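Local coordinates for PpBBE-like 1 D396N (Physcomitrella patens subsp. patens, PDB 6EO5), which is a moss berberine bridge enzyme homolog that oxidises cellobiose using a bi-covalently attached flavin, at residues Glu172-Ala177 / Val208-Phe213; Asn349-Ala354 / Lys417-Tyr422; Asn141-Gly146 / Asn322-Thr327. One frame throughout, in Å; residues are numbered along the deposited sequence.

Contact 1 of 3, residues Glu172-Ala177 / Val208-Phe213; sequences EVQLVA and VTQFTF. With FAD (flavin-adenine dinucleotide), chain C.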
loop_
_atom_site.group_PDB
_atom_site.type_symbol
_atom_site.label_atom_id
_atom_site.label_comp_id
_atom_site.label_asym_id
_atom_site.label_seq_id
_atom_site.Cartn_x
_atom_site.Cartn_y
_atom_site.Cartn_z
ATOM N N GLU A 172 14.722 -7.805 7.059
ATOM C CA GLU A 172 14.763 -7.724 8.507
ATOM C C GLU A 172 14.021 -6.472 8.956
ATOM O O GLU A 172 14.044 -5.450 8.267
ATOM C CB GLU A 172 16.209 -7.692 9.006
ATOM C CG GLU A 172 16.356 -7.673 10.511
ATOM C CD GLU A 172 17.751 -7.283 10.967
ATOM O OE1 GLU A 172 18.651 -8.154 10.944
ATOM O OE2 GLU A 172 17.944 -6.098 11.346
ATOM N N VAL A 173 13.359 -6.563 10.112
ATOM C CA VAL A 173 12.793 -5.403 10.791
ATOM C C VAL A 173 13.298 -5.378 12.225
ATOM O O VAL A 173 13.732 -6.391 12.778
ATOM C CB VAL A 173 11.242 -5.386 10.811
ATOM C CG1 VAL A 173 10.679 -5.156 9.430
ATOM C CG2 VAL A 173 10.703 -6.668 11.415
ATOM N N GLN A 174 13.212 -4.197 12.829
ATOM C CA GLN A 174 13.327 -4.038 14.269
ATOM C C GLN A 174 12.099 -3.304 14.769
ATOM O O GLN A 174 11.690 -2.303 14.170
ATOM C CB GLN A 174 14.572 -3.264 14.650
ATOM C CG GLN A 174 15.810 -3.914 14.127
ATOM C CD GLN A 174 17.035 -3.205 14.595
ATOM O OE1 GLN A 174 16.950 -2.275 15.410
ATOM N NE2 GLN A 174 18.191 -3.627 14.092
ATOM N N LEU A 175 11.517 -3.800 15.862
ATOM C CA LEU A 175 10.328 -3.187 16.432
ATOM C C LEU A 175 10.416 -3.182 17.952
ATOM O O LEU A 175 11.176 -3.939 18.559
ATOM C CB LEU A 175 9.042 -3.902 15.975
ATOM C CG LEU A 175 8.871 -5.376 16.337
ATOM C CD1 LEU A 175 8.035 -5.525 17.604
ATOM C CD2 LEU A 175 8.240 -6.114 15.172
ATOM N N VAL A 176 9.615 -2.307 18.551
ATOM C CA VAL A 176 9.387 -2.260 19.990
ATOM C C VAL A 176 8.126 -3.065 20.274
ATOM O O VAL A 176 7.036 -2.693 19.826
ATOM C CB VAL A 176 9.245 -0.807 20.477
ATOM C CG1 VAL A 176 8.879 -0.755 21.953
ATOM C CG2 VAL A 176 10.525 -0.040 20.202
ATOM N N ALA A 177 8.270 -4.169 21.008
ATOM C CA ALA A 177 7.158 -5.078 21.256
ATOM C C ALA A 177 6.259 -4.569 22.393
ATOM O O ALA A 177 6.475 -3.502 22.975
ATOM C CB ALA A 177 7.678 -6.481 21.553
ATOM N N VAL A 208 7.272 -1.066 14.410
ATOM C CA VAL A 208 8.504 -1.209 13.641
ATOM C C VAL A 208 9.239 0.122 13.630
ATOM O O VAL A 208 8.652 1.171 13.336
ATOM C CB VAL A 208 8.208 -1.696 12.214
ATOM C CG1 VAL A 208 9.483 -1.654 11.358
ATOM C CG2 VAL A 208 7.638 -3.104 12.240
ATOM N N THR A 209 10.527 0.092 13.971
ATOM C CA THR A 209 11.338 1.304 13.971
ATOM C C THR A 209 12.242 1.419 12.756
ATOM O O THR A 209 12.526 2.540 12.320
ATOM C CB THR A 209 12.194 1.383 15.238
ATOM O OG1 THR A 209 12.939 0.166 15.379
ATOM C CG2 THR A 209 11.310 1.600 16.459
ATOM N N GLN A 210 12.696 0.302 12.188
ATOM C CA GLN A 210 13.450 0.388 10.949
ATOM C C GLN A 210 13.294 -0.889 10.132
ATOM O O GLN A 210 12.984 -1.964 10.657
ATOM C CB GLN A 210 14.930 0.685 11.206
ATOM C CG GLN A 210 15.742 -0.456 11.780
ATOM C CD GLN A 210 17.231 -0.194 11.647
ATOM O OE1 GLN A 210 17.671 0.961 11.646
ATOM N NE2 GLN A 210 18.013 -1.262 11.511
ATOM N N PHE A 211 13.508 -0.738 8.827
ATOM C CA PHE A 211 13.508 -1.820 7.859
ATOM C C PHE A 211 14.904 -2.010 7.275
ATOM O O PHE A 211 15.681 -1.058 7.151
ATOM C CB PHE A 211 12.557 -1.525 6.699
ATOM C CG PHE A 211 11.119 -1.549 7.059
ATOM C CD1 PHE A 211 10.399 -2.730 6.974
ATOM C CD2 PHE A 211 10.468 -0.391 7.441
ATOM C CE1 PHE A 211 9.063 -2.767 7.291
ATOM C CE2 PHE A 211 9.115 -0.413 7.762
ATOM C CZ PHE A 211 8.413 -1.606 7.686
ATOM N N THR A 212 15.204 -3.241 6.875
ATOM C CA THR A 212 16.339 -3.522 6.002
ATOM C C THR A 212 15.808 -4.175 4.737
ATOM O O THR A 212 15.225 -5.264 4.801
ATOM C CB THR A 212 17.373 -4.429 6.668
ATOM O OG1 THR A 212 17.858 -3.800 7.857
ATOM C CG2 THR A 212 18.533 -4.649 5.729
ATOM N N PHE A 213 16.027 -3.515 3.595
ATOM C CA PHE A 213 15.477 -3.919 2.306
ATOM C C PHE A 213 16.553 -4.480 1.389
ATOM O O PHE A 213 17.677 -3.977 1.354
ATOM C CB PHE A 213 14.802 -2.745 1.595
ATOM C CG PHE A 213 13.502 -2.335 2.207
ATOM C CD1 PHE A 213 12.379 -3.142 2.068
ATOM C CD2 PHE A 213 13.394 -1.149 2.915
ATOM C CE1 PHE A 213 11.171 -2.777 2.617
ATOM C CE2 PHE A 213 12.186 -0.772 3.471
ATOM C CZ PHE A 213 11.069 -1.589 3.322
HETATM P PA FAD C . -0.497 4.596 7.725
HETATM O O1A FAD C . -1.942 5.066 7.783
HETATM O O2A FAD C . 0.419 5.491 8.520
HETATM O O5B FAD C . -0.299 3.052 8.154
HETATM C C5B FAD C . -1.219 2.053 7.770
HETATM C C4B FAD C . -1.271 0.937 8.807
HETATM O O4B FAD C . 0.038 0.488 9.109
HETATM C C3B FAD C . -1.881 1.401 10.118
HETATM O O3B FAD C . -2.541 0.307 10.715
HETATM C C2B FAD C . -0.671 1.752 10.942
HETATM O O2B FAD C . -0.938 1.683 12.321
HETATM C C1B FAD C . 0.341 0.714 10.476
HETATM N N9A FAD C . 1.711 1.232 10.689
HETATM C C8A FAD C . 2.215 2.432 10.246
HETATM N N7A FAD C . 3.495 2.548 10.663
HETATM C C5A FAD C . 3.816 1.444 11.370
HETATM C C6A FAD C . 4.976 1.064 12.020
HETATM N N6A FAD C . 6.035 1.866 12.001
HETATM N N1A FAD C . 5.025 -0.145 12.678
HETATM C C2A FAD C . 3.915 -0.958 12.697
HETATM N N3A FAD C . 2.757 -0.576 12.054
HETATM C C4A FAD C . 2.708 0.611 11.402
HETATM N N1 FAD C . -0.727 0.716 -2.266
HETATM C C2 FAD C . 0.088 -0.018 -3.136
HETATM O O2 FAD C . 0.410 -1.204 -2.914
HETATM N N3 FAD C . 0.569 0.597 -4.279
HETATM C C4 FAD C . 0.245 1.907 -4.563
HETATM O O4 FAD C . 0.696 2.431 -5.577
HETATM C C4X FAD C . -0.565 2.634 -3.703
HETATM N N5 FAD C . -0.845 3.957 -3.971
HETATM C C5X FAD C . -1.370 4.763 -2.978
HETATM C C6 FAD C . -1.517 6.126 -3.214
HETATM C C7 FAD C . -1.928 7.017 -2.210
HETATM C C7M FAD C . -2.059 8.495 -2.502
HETATM C C8 FAD C . -2.307 6.480 -0.961
HETATM C C8M FAD C . -2.872 7.363 0.135
HETATM C C9 FAD C . -2.238 5.086 -0.771
HETATM C C9A FAD C . -1.753 4.210 -1.759
HETATM N N10 FAD C . -1.712 2.818 -1.612
HETATM C C10 FAD C . -1.019 2.047 -2.526
HETATM C "C1'" FAD C . -2.144 2.150 -0.349
HETATM C "C2'" FAD C . -0.958 2.085 0.609
HETATM O "O2'" FAD C . -0.054 1.051 0.294
HETATM C "C3'" FAD C . -1.484 1.866 2.009
HETATM O "O3'" FAD C . -2.335 2.953 2.281
HETATM C "C4'" FAD C . -0.325 1.782 2.999
HETATM O "O4'" FAD C . -0.697 0.921 4.058
HETATM C "C5'" FAD C . 0.057 3.171 3.505
HETATM O "O5'" FAD C . 1.040 3.147 4.519
HETATM P P FAD C . 1.250 4.475 5.417
HETATM O O1P FAD C . 2.436 4.280 6.331
HETATM O O2P FAD C . 1.349 5.740 4.607
HETATM O O3P FAD C . -0.174 4.622 6.150
HETATM O O HOH W 1 16.683 -3.409 10.321
#
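V173 and F211 sit opposite each other as a non-hydrogen-bonded pair on the buried face of two antiparallel strands, 170-176 and 207-217. CG1 of V173 nudges against CD1 of the F211 ring at 3.5 Å. V208 drops into the hollow beside them: its CG1 lies 3.8 Å above the F211 ring plane, offset toward the rim, and also meets CB of V173. L175 lays its CB over CA of V208, 3.6 Å away. Helix 147-153 covers the F211 side with A151 and L152.

On the other face Q174 and Q210 run side by side, amide planes 38° apart; a water joins Q210 NE2, E172 OE2 and T212 OG1, and N186 holds the other oxygen of E172.

Strand 207-217 bulges at T209 and Q210, both facing Q174, whose O takes T209 N at 2.7 Å in the carbonyl plane and, more weakly, Q210 N, while T209 OG1, 3.0 Å away, comes from above that plane. A chi1 of 53° swings this hydroxyl over the oxygen and leaves CG2 against V176. With an alanine in place of T209, Q174 O would probably lose its out-of-plane donor and a gap open beside V176.

V208 N donates to FAD N1A and FAD N6A to V208 O, both at 3.0 Å, along the Watson-Crick edge of adenine. A classic beta bulge in an antiparallel pair thus sits beside the adenine site of a VAO-type flavoprotein.

Contact 2 of 3, residues Asn349-Ala354 / Lys417-Tyr422; sequences NAMINA and KVVRTY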
loop_
_atom_site.group_PDB
_atom_site.type_symbol
_atom_site.label_atom_id
_atom_site.label_comp_id
_atom_site.label_asym_id
_atom_site.label_seq_id
_atom_site.Cartn_x
_atom_site.Cartn_y
_atom_site.Cartn_z
ATOM N N ASN A 349 -19.144 -7.136 -18.553
ATOM C CA ASN A 349 -20.308 -6.269 -18.738
ATOM C C ASN A 349 -20.993 -5.945 -17.418
ATOM O O ASN A 349 -21.450 -4.814 -17.215
ATOM C CB ASN A 349 -21.315 -6.903 -19.687
ATOM C CG ASN A 349 -20.853 -6.866 -21.110
ATOM O OD1 ASN A 349 -20.758 -5.799 -21.729
ATOM N ND2 ASN A 349 -20.556 -8.036 -21.653
ATOM N N ALA A 350 -21.106 -6.930 -16.527
ATOM C CA ALA A 350 -21.742 -6.682 -15.237
ATOM C C ALA A 350 -20.954 -5.651 -14.442
ATOM O O ALA A 350 -21.536 -4.780 -13.782
ATOM C CB ALA A 350 -21.880 -7.991 -14.456
ATOM N N MET A 351 -19.627 -5.724 -14.524
ATOM C CA MET A 351 -18.765 -4.765 -13.852
ATOM C C MET A 351 -18.968 -3.360 -14.407
ATOM O O MET A 351 -19.158 -2.404 -13.644
ATOM C CB MET A 351 -17.311 -5.206 -14.000
ATOM C CG MET A 351 -16.321 -4.286 -13.366
ATOM S SD MET A 351 -14.661 -4.898 -13.645
ATOM C CE MET A 351 -14.465 -4.575 -15.401
ATOM N N ILE A 352 -18.945 -3.216 -15.739
ATOM C CA ILE A 352 -19.092 -1.896 -16.347
ATOM C C ILE A 352 -20.501 -1.362 -16.135
ATOM O O ILE A 352 -20.689 -0.173 -15.845
ATOM C CB ILE A 352 -18.715 -1.939 -17.839
ATOM C CG1 ILE A 352 -17.281 -2.456 -18.013
ATOM C CG2 ILE A 352 -18.879 -0.561 -18.483
ATOM C CD1 ILE A 352 -16.896 -2.740 -19.448
ATOM N N ASN A 353 -21.516 -2.219 -16.246
ATOM C CA ASN A 353 -22.871 -1.740 -15.988
ATOM C C ASN A 353 -23.005 -1.250 -14.552
ATOM O O ASN A 353 -23.555 -0.167 -14.304
ATOM C CB ASN A 353 -23.896 -2.830 -16.292
ATOM C CG ASN A 353 -23.979 -3.144 -17.766
ATOM O OD1 ASN A 353 -23.534 -2.360 -18.606
ATOM N ND2 ASN A 353 -24.549 -4.298 -18.092
ATOM N N ALA A 354 -22.486 -2.030 -13.594
ATOM C CA ALA A 354 -22.490 -1.606 -12.198
ATOM C C ALA A 354 -21.724 -0.302 -12.011
ATOM O O ALA A 354 -22.189 0.598 -11.302
ATOM C CB ALA A 354 -21.899 -2.703 -11.314
ATOM N N LYS A 417 -20.082 -6.319 -4.845
ATOM C CA LYS A 417 -20.869 -7.544 -4.834
ATOM C C LYS A 417 -21.138 -8.058 -6.244
ATOM O O LYS A 417 -21.228 -9.277 -6.444
ATOM C CB LYS A 417 -22.177 -7.322 -4.075
ATOM C CG LYS A 417 -21.980 -7.218 -2.569
ATOM C CD LYS A 417 -23.301 -7.021 -1.855
ATOM C CE LYS A 417 -23.081 -6.714 -0.388
ATOM N NZ LYS A 417 -24.375 -6.526 0.330
ATOM N N VAL A 418 -21.267 -7.159 -7.227
ATOM C CA VAL A 418 -21.398 -7.589 -8.620
ATOM C C VAL A 418 -20.136 -8.315 -9.068
ATOM O O VAL A 418 -20.194 -9.443 -9.570
ATOM C CB VAL A 418 -21.710 -6.391 -9.536
ATOM C CG1 VAL A 418 -21.650 -6.811 -10.998
ATOM C CG2 VAL A 418 -23.071 -5.802 -9.209
ATOM N N VAL A 419 -18.973 -7.684 -8.886
ATOM C CA VAL A 419 -17.736 -8.325 -9.321
ATOM C C VAL A 419 -17.524 -9.642 -8.578
ATOM O O VAL A 419 -17.028 -10.618 -9.155
ATOM C CB VAL A 419 -16.529 -7.376 -9.145
ATOM C CG1 VAL A 419 -15.214 -8.110 -9.493
ATOM C CG2 VAL A 419 -16.711 -6.124 -10.000
ATOM N N ARG A 420 -17.908 -9.693 -7.293
ATOM C CA ARG A 420 -17.670 -10.878 -6.463
ATOM C C ARG A 420 -18.210 -12.152 -7.109
ATOM O O ARG A 420 -17.599 -13.224 -6.997
ATOM C CB ARG A 420 -18.309 -10.686 -5.087
ATOM C CG ARG A 420 -18.323 -11.942 -4.219
ATOM C CD ARG A 420 -16.912 -12.290 -3.854
ATOM N NE ARG A 420 -16.807 -13.467 -3.004
ATOM C CZ ARG A 420 -16.508 -14.687 -3.444
ATOM N NH1 ARG A 420 -16.314 -14.905 -4.737
ATOM N NH2 ARG A 420 -16.404 -15.693 -2.586
ATOM N N THR A 421 -19.357 -12.044 -7.789
ATOM C CA THR A 421 -19.948 -13.173 -8.501
ATOM C C THR A 421 -18.982 -13.782 -9.515
ATOM O O THR A 421 -19.036 -14.989 -9.774
ATOM C CB THR A 421 -21.231 -12.712 -9.200
ATOM O OG1 THR A 421 -22.231 -12.418 -8.217
ATOM C CG2 THR A 421 -21.755 -13.768 -10.157
ATOM N N TYR A 422 -18.086 -12.979 -10.091
ATOM C CA TYR A 422 -17.229 -13.450 -11.168
ATOM C C TYR A 422 -15.767 -13.587 -10.765
ATOM O O TYR A 422 -14.947 -13.960 -11.605
ATOM C CB TYR A 422 -17.343 -12.519 -12.384
ATOM C CG TYR A 422 -18.760 -12.305 -12.858
ATOM C CD1 TYR A 422 -19.363 -13.194 -13.741
ATOM C CD2 TYR A 422 -19.511 -11.223 -12.401
ATOM C CE1 TYR A 422 -20.671 -13.004 -14.164
ATOM C CE2 TYR A 422 -20.810 -11.020 -12.825
ATOM C CZ TYR A 422 -21.382 -11.913 -13.707
ATOM O OH TYR A 422 -22.677 -11.710 -14.122
#
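M351 and V419 bring the two backbones closest, their CA atoms 5.9 Å apart, where helix 345-355 packs against 417-422, at the C-terminal part of helix 405-420. This is helix-on-helix packing beside the seven-stranded antiparallel sheet, one of whose edge strands, 331-338, meets V419 through I336. No hydrogen bond crosses between the segments; the contact is packing, mostly of apolar side chains. V419 O takes Y422 N at 2.8 Å, and Y422 points back toward the other helix.

V418 is the main bump. Its two methyls fork over one helical turn of the partner: CG1 rests on A350 CB at 3.7 Å, CG2 on A354 CB at 3.9 Å. Two alanines one turn apart leave a shallow groove, and the branched valine fits it. Deeper in, V419 CG2 touches M351 CG at 3.9 Å as the two side chains cross at a slant. M351 runs out extended, with CG anti to the backbone N (chi1 179°), and bends only at chi3, which leads its end away from 417-422; the side chain also touches F239 of helix 235-246.

Y422 closes the outer end. With L343 and S344 alongside, its ring comes up to A350 CB through CE2, 3.6 Å away at an oblique angle, while T421 CG2 sits over the centre of one ring face, 3.9 Å above the plane.

Contact 3 of 3, residues Asn141-Gly146 / Asn322-Thr327; sequences NCPTVG and NNVPFT. With FAD (flavin-adenine dinucleotide), chain C.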
loop_
_atom_site.group_PDB
_atom_site.type_symbol
_atom_site.label_atom_id
_atom_site.label_comp_id
_atom_site.label_asym_id
_atom_site.label_seq_id
_atom_site.Cartn_x
_atom_site.Cartn_y
_atom_site.Cartn_z
ATOM N N ASN A 141 3.514 4.083 -6.279
ATOM C CA ASN A 141 3.764 5.309 -7.023
ATOM C C ASN A 141 3.215 6.573 -6.372
ATOM O O ASN A 141 3.369 7.654 -6.949
ATOM C CB ASN A 141 3.207 5.187 -8.444
ATOM C CG ASN A 141 1.717 5.257 -8.475
ATOM O OD1 ASN A 141 1.045 4.712 -7.590
ATOM N ND2 ASN A 141 1.175 5.946 -9.477
ATOM N N CYS A 142 2.584 6.491 -5.203
ATOM C CA CYS A 142 2.178 7.691 -4.479
ATOM C C CYS A 142 3.345 8.215 -3.643
ATOM O O CYS A 142 3.764 7.537 -2.693
ATOM C CB CYS A 142 0.984 7.392 -3.595
ATOM S SG CYS A 142 -0.416 6.644 -4.488
ATOM N N PRO A 143 3.898 9.396 -3.948
ATOM C CA PRO A 143 5.139 9.816 -3.277
ATOM C C PRO A 143 4.995 10.068 -1.785
ATOM O O PRO A 143 5.992 9.921 -1.057
ATOM C CB PRO A 143 5.521 11.102 -4.022
ATOM C CG PRO A 143 4.809 11.015 -5.308
ATOM C CD PRO A 143 3.530 10.320 -5.031
ATOM N N THR A 144 3.803 10.447 -1.304
ATOM C CA THR A 144 3.622 10.777 0.105
ATOM C C THR A 144 3.293 9.567 0.975
ATOM O O THR A 144 3.126 9.736 2.191
ATOM C CB THR A 144 2.534 11.850 0.281
ATOM O OG1 THR A 144 1.245 11.304 -0.003
ATOM C CG2 THR A 144 2.781 13.018 -0.651
ATOM N N VAL A 145 3.227 8.361 0.396
ATOM C CA VAL A 145 2.909 7.160 1.165
ATOM C C VAL A 145 4.084 6.787 2.053
ATOM O O VAL A 145 5.252 6.890 1.648
ATOM C CB VAL A 145 2.537 6.000 0.225
ATOM C CG1 VAL A 145 2.650 4.647 0.934
ATOM C CG2 VAL A 145 1.138 6.191 -0.307
ATOM N N GLY A 146 3.786 6.351 3.275
ATOM C CA GLY A 146 4.836 5.906 4.168
ATOM C C GLY A 146 5.311 4.511 3.800
ATOM O O GLY A 146 4.530 3.652 3.392
ATOM N N ASN A 322 11.199 15.308 -2.739
ATOM C CA ASN A 322 11.301 15.622 -1.315
ATOM C C ASN A 322 10.143 16.471 -0.813
ATOM O O ASN A 322 9.932 16.548 0.403
ATOM C CB ASN A 322 12.590 16.389 -1.006
ATOM C CG ASN A 322 13.846 15.542 -1.147
ATOM O OD1 ASN A 322 13.883 14.368 -0.770
ATOM N ND2 ASN A 322 14.895 16.152 -1.677
ATOM N N ASN A 323 9.412 17.129 -1.710
ATOM C CA ASN A 323 8.397 18.111 -1.345
ATOM C C ASN A 323 7.120 17.891 -2.133
ATOM O O ASN A 323 6.526 18.840 -2.655
ATOM C CB ASN A 323 8.886 19.536 -1.582
ATOM C CG ASN A 323 10.093 19.875 -0.746
ATOM O OD1 ASN A 323 9.973 20.161 0.445
ATOM N ND2 ASN A 323 11.274 19.849 -1.364
ATOM N N VAL A 324 6.673 16.646 -2.257
ATOM C CA VAL A 324 5.409 16.410 -2.947
ATOM C C VAL A 324 4.283 16.803 -2.003
ATOM O O VAL A 324 4.231 16.323 -0.862
ATOM C CB VAL A 324 5.273 14.956 -3.409
ATOM C CG1 VAL A 324 3.997 14.780 -4.227
ATOM C CG2 VAL A 324 6.507 14.555 -4.238
ATOM N N PRO A 325 3.406 17.711 -2.417
ATOM C CA PRO A 325 2.330 18.184 -1.527
ATOM C C PRO A 325 1.427 17.043 -1.073
ATOM O O PRO A 325 0.954 16.248 -1.886
ATOM C CB PRO A 325 1.558 19.178 -2.403
ATOM C CG PRO A 325 2.513 19.555 -3.509
ATOM C CD PRO A 325 3.420 18.383 -3.728
ATOM N N PHE A 326 1.178 16.970 0.241
ATOM C CA PHE A 326 0.215 16.001 0.758
ATOM C C PHE A 326 -1.202 16.455 0.422
ATOM O O PHE A 326 -1.623 17.546 0.820
ATOM C CB PHE A 326 0.365 15.823 2.269
ATOM C CG PHE A 326 -0.342 14.604 2.806
ATOM C CD1 PHE A 326 0.283 13.369 2.805
ATOM C CD2 PHE A 326 -1.636 14.690 3.302
ATOM C CE1 PHE A 326 -0.359 12.234 3.297
ATOM C CE2 PHE A 326 -2.279 13.563 3.793
ATOM C CZ PHE A 326 -1.633 12.330 3.787
ATOM N N THR A 327 -1.938 15.625 -0.306
ATOM C CA THR A 327 -3.326 15.906 -0.641
ATOM C C THR A 327 -4.230 14.920 0.080
ATOM O O THR A 327 -3.794 13.847 0.508
ATOM C CB THR A 327 -3.557 15.826 -2.151
ATOM O OG1 THR A 327 -3.282 14.494 -2.596
ATOM C CG2 THR A 327 -2.628 16.777 -2.880
HETATM P PA FAD C . -0.497 4.596 7.725
HETATM O O1A FAD C . -1.942 5.066 7.783
HETATM O O2A FAD C . 0.419 5.491 8.520
HETATM O O5B FAD C . -0.299 3.052 8.154
HETATM C C5B FAD C . -1.219 2.053 7.770
HETATM C C4B FAD C . -1.271 0.937 8.807
HETATM O O4B FAD C . 0.038 0.488 9.109
HETATM C C3B FAD C . -1.881 1.401 10.118
HETATM O O3B FAD C . -2.541 0.307 10.715
HETATM C C2B FAD C . -0.671 1.752 10.942
HETATM O O2B FAD C . -0.938 1.683 12.321
HETATM C C1B FAD C . 0.341 0.714 10.476
HETATM N N9A FAD C . 1.711 1.232 10.689
HETATM C C8A FAD C . 2.215 2.432 10.246
HETATM N N7A FAD C . 3.495 2.548 10.663
HETATM C C5A FAD C . 3.816 1.444 11.370
HETATM C C6A FAD C . 4.976 1.064 12.020
HETATM N N6A FAD C . 6.035 1.866 12.001
HETATM N N1A FAD C . 5.025 -0.145 12.678
HETATM C C2A FAD C . 3.915 -0.958 12.697
HETATM N N3A FAD C . 2.757 -0.576 12.054
HETATM C C4A FAD C . 2.708 0.611 11.402
HETATM N N1 FAD C . -0.727 0.716 -2.266
HETATM C C2 FAD C . 0.088 -0.018 -3.136
HETATM O O2 FAD C . 0.410 -1.204 -2.914
HETATM N N3 FAD C . 0.569 0.597 -4.279
HETATM C C4 FAD C . 0.245 1.907 -4.563
HETATM O O4 FAD C . 0.696 2.431 -5.577
HETATM C C4X FAD C . -0.565 2.634 -3.703
HETATM N N5 FAD C . -0.845 3.957 -3.971
HETATM C C5X FAD C . -1.370 4.763 -2.978
HETATM C C6 FAD C . -1.517 6.126 -3.214
HETATM C C7 FAD C . -1.928 7.017 -2.210
HETATM C C7M FAD C . -2.059 8.495 -2.502
HETATM C C8 FAD C . -2.307 6.480 -0.961
HETATM C C8M FAD C . -2.872 7.363 0.135
HETATM C C9 FAD C . -2.238 5.086 -0.771
HETATM C C9A FAD C . -1.753 4.210 -1.759
HETATM N N10 FAD C . -1.712 2.818 -1.612
HETATM C C10 FAD C . -1.019 2.047 -2.526
HETATM C "C1'" FAD C . -2.144 2.150 -0.349
HETATM C "C2'" FAD C . -0.958 2.085 0.609
HETATM O "O2'" FAD C . -0.054 1.051 0.294
HETATM C "C3'" FAD C . -1.484 1.866 2.009
HETATM O "O3'" FAD C . -2.335 2.953 2.281
HETATM C "C4'" FAD C . -0.325 1.782 2.999
HETATM O "O4'" FAD C . -0.697 0.921 4.058
HETATM C "C5'" FAD C . 0.057 3.171 3.505
HETATM O "O5'" FAD C . 1.040 3.147 4.519
HETATM P P FAD C . 1.250 4.475 5.417
HETATM O O1P FAD C . 2.436 4.280 6.331
HETATM O O2P FAD C . 1.349 5.740 4.607
HETATM O O3P FAD C . -0.174 4.622 6.150
HETATM O O HOH W 2 -1.079 12.662 -0.277
#
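P143 and T144 reach out from the flavin-bound loop 141-146 to V324 and F326 in the loop ahead of strand 331-338. The first loop carries one of the covalent links of a bi-covalent flavin, a feature of berberine bridge enzymes and some other members of the VAO family.

The walk starts at N141, whose N gives a weak hydrogen bond to FAD O4 at 3.3 Å; its ND2 is held by N309 O. C142 follows with the 6-S-cysteinyl bond, SG to FAD C6 at 1.8 Å, which fixes the loop against the benzene ring of the isoalloxazine. C142 also begins a type I beta turn that ends at V145, and the two residues at the tip of this turn are the ones that make the contact.

P143 presents its ring across the V324 side chain at about a right angle, CB to V324 CG2 at 3.6 Å; W310 also touches this proline. T144 then splits its duties. Its CG2 lies 3.6 Å from V324 O, and its OG1, placed by a chi1 of 71° between the backbone N and the carbonyl carbon, lies obliquely by F326 CD1. That hydroxyl bonds H81 NE2 and, at 2.7 Å, a water which in turn accepts T327 N at 3.1 Å and sits over one face of the F326 ring, toward its rim. The water thus bridges the two loops, and the H81 ring meets F326 at about 70°.

V145 turns back to the cofactor, CG2 against FAD C8 at 3.5 Å. G146, the N-cap of helix 147-153, brings its bare CA up to the pyrophosphate, and its N bonds FAD O2P at 2.8 Å with an N-H...O angle of 156°.

Overall arrangement
Contacts 1 and 3 meet the same FAD at different parts: V208 of contact 1 holds the adenine, while loop 141-146 of contact 3 holds the isoalloxazine and a phosphate. Their centres are 22 Å apart, the first nested in the chain loop closed by the second. They also share helix 147-153, which packs on contact 1 and starts right after G146. Contact 1 is buried, two strands bonded backbone to backbone. Contact 3 lies at the surface, where irregular loops meet through one apolar pair, mixed contacts of T144 and a bridging water. Contact 2, partly buried, is about 30 Å at nearest atoms from contact 1 and 19 Å from contact 3; its segments meet by packing, without hydrogen bonds.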